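Local coordinates for proteasome chaperone 3 (Saccharomyces cerevisiae, PDB 2Z5C), which helps assemble the 20S proteasome by facilitating formation of its alpha-ring, at residues S116-W120 against D132-L136. Numbering follows the deposited sequence.
Sequences SSKIW and DFGKL
Trp120 faces Asp132 and Ile119 faces Lys135 across this contact, with CA atoms 6.5 Å apart in the first pair and 7.8 Å in the second. Residues 117-119 form a short 3-10 turn, in which Trp120 N donates to Ser117 O; segment 132-136 runs from the loop residue Asp132 into the start of helix 134-144. The broad indole of Trp120 and the long chain of Lys135 span most of this gap. The indole directs its six-membered ring at the helix start. Its CZ3 lies 3.5 Å from Leu136 N, which sits at the ring edge, and 4.1 Å from Leu136 CB. Asp132 OD2 also lies at the ring edge, 4.0 Å from Trp120 CE3, its carboxylate plane turned 79° from the indole. One face of the indole is covered by the branched Ile119 of its own segment, whose CG2 stands 3.4 Å above the plane, over the ring centre. The same methyl meets Lys135 CG, so the lysine contributes its aliphatic part as well as its charge. Bends at chi2 (81°) and the two torsions beyond it curl and shorten the chain, bringing Lys135 NZ within 2.9 Å of Ile119 O in a weak hydrogen bond. The contact thus joins the loop following strand 110-115 to the start of helix 134-144 and the residues just before it. Apolar Leu136 suits its buried place against Trp120 and Val82 of helix 79-91, which Trp120 also touches; the carboxylate of Asp132 suits its own by pairing OD1 with Lys78, just before that helix. Toward the sheet, Ile119 packs on Leu44 of strand 40-44.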
loop_
_atom_site.group_PDB
_atom_site.type_symbol
_atom_site.label_atom_id
_atom_site.label_comp_id
_atom_site.label_asym_id
_atom_site.label_seq_id
_atom_site.Cartn_x
_atom_site.Cartn_y
_atom_site.Cartn_z
ATOM N N SER B 116 -8.610 8.294 -9.924
ATOM C CA SER B 116 -9.143 8.935 -8.711
ATOM C C SER B 116 -10.346 8.169 -8.221
ATOM O O SER B 116 -11.342 8.057 -8.945
ATOM C CB SER B 116 -9.601 10.366 -8.979
ATOM O OG SER B 116 -9.643 11.109 -7.765
ATOM N N SER B 117 -10.259 7.649 -6.995
ATOM C CA SER B 117 -11.322 6.817 -6.452
ATOM C C SER B 117 -12.493 7.728 -6.172
ATOM O O SER B 117 -13.653 7.295 -6.221
ATOM C CB SER B 117 -10.861 6.093 -5.196
ATOM O OG SER B 117 -10.426 7.014 -4.228
ATOM N N LYS B 118 -12.167 9.001 -5.932
ATOM C CA LYS B 118 -13.136 10.064 -5.694
ATOM C C LYS B 118 -14.226 10.239 -6.769
ATOM O O LYS B 118 -15.153 11.040 -6.569
ATOM C CB LYS B 118 -12.426 11.404 -5.536
ATOM C CG LYS B 118 -11.685 11.618 -4.247
ATOM C CD LYS B 118 -10.985 12.963 -4.327
ATOM C CE LYS B 118 -10.657 13.555 -2.973
ATOM N NZ LYS B 118 -9.454 12.918 -2.434
ATOM N N ILE B 119 -14.136 9.537 -7.902
ATOM C CA ILE B 119 -15.181 9.652 -8.937
ATOM C C ILE B 119 -16.529 9.022 -8.482
ATOM O O ILE B 119 -17.605 9.432 -8.934
ATOM C CB ILE B 119 -14.700 9.105 -10.313
ATOM C CG1 ILE B 119 -13.502 9.911 -10.821
ATOM C CG2 ILE B 119 -15.810 9.176 -11.372
ATOM C CD1 ILE B 119 -12.677 9.167 -11.864
ATOM N N TRP B 120 -16.453 8.062 -7.558
ATOM C CA TRP B 120 -17.626 7.368 -7.013
ATOM C C TRP B 120 -17.496 7.199 -5.488
ATOM O O TRP B 120 -17.414 8.184 -4.724
ATOM C CB TRP B 120 -17.747 5.998 -7.680
ATOM C CG TRP B 120 -16.738 5.829 -8.802
ATOM C CD1 TRP B 120 -15.395 5.568 -8.657
ATOM C CD2 TRP B 120 -16.973 5.941 -10.229
ATOM N NE1 TRP B 120 -14.788 5.504 -9.897
ATOM C CE2 TRP B 120 -15.726 5.719 -10.877
ATOM C CE3 TRP B 120 -18.110 6.192 -11.018
ATOM C CZ2 TRP B 120 -15.582 5.745 -12.285
ATOM C CZ3 TRP B 120 -17.966 6.221 -12.420
ATOM C CH2 TRP B 120 -16.706 5.997 -13.032
ATOM N N ASP B 132 -23.326 8.379 -11.604
ATOM C CA ASP B 132 -22.710 7.154 -11.083
ATOM C C ASP B 132 -22.893 6.006 -12.068
ATOM O O ASP B 132 -22.225 4.976 -11.984
ATOM C CB ASP B 132 -23.214 6.781 -9.688
ATOM C CG ASP B 132 -22.186 6.016 -8.897
ATOM O OD1 ASP B 132 -22.402 4.811 -8.670
ATOM O OD2 ASP B 132 -21.147 6.610 -8.525
ATOM N N PHE B 133 -23.833 6.192 -12.982
ATOM C CA PHE B 133 -23.916 5.416 -14.207
ATOM C C PHE B 133 -23.770 6.480 -15.263
ATOM O O PHE B 133 -23.116 6.259 -16.285
ATOM C CB PHE B 133 -25.270 4.715 -14.340
ATOM C CG PHE B 133 -25.526 4.113 -15.702
ATOM C CD1 PHE B 133 -25.251 2.775 -15.948
ATOM C CD2 PHE B 133 -26.072 4.886 -16.730
ATOM C CE1 PHE B 133 -25.499 2.209 -17.200
ATOM C CE2 PHE B 133 -26.320 4.339 -17.982
ATOM C CZ PHE B 133 -26.036 2.991 -18.220
ATOM N N GLY B 134 -24.396 7.634 -15.002
ATOM C CA GLY B 134 -24.171 8.848 -15.785
ATOM C C GLY B 134 -22.693 9.208 -15.824
ATOM O O GLY B 134 -22.172 9.637 -16.867
ATOM N N LYS B 135 -22.018 9.011 -14.689
ATOM C CA LYS B 135 -20.580 9.233 -14.583
ATOM C C LYS B 135 -19.798 8.250 -15.459
ATOM O O LYS B 135 -19.111 8.676 -16.375
ATOM C CB LYS B 135 -20.120 9.167 -13.122
ATOM C CG LYS B 135 -19.115 10.256 -12.734
ATOM C CD LYS B 135 -19.792 11.606 -12.412
ATOM C CE LYS B 135 -20.563 11.581 -11.084
ATOM N NZ LYS B 135 -19.795 10.966 -9.951
ATOM N N LEU B 136 -19.924 6.948 -15.202
ATOM C CA LEU B 136 -19.267 5.936 -16.031
ATOM C C LEU B 136 -19.440 6.177 -17.532
ATOM O O LEU B 136 -18.547 5.861 -18.308
ATOM C CB LEU B 136 -19.768 4.532 -15.691
ATOM C CG LEU B 136 -19.217 3.368 -16.528
ATOM C CD1 LEU B 136 -18.047 2.684 -15.843
ATOM C CD2 LEU B 136 -20.287 2.356 -16.822
#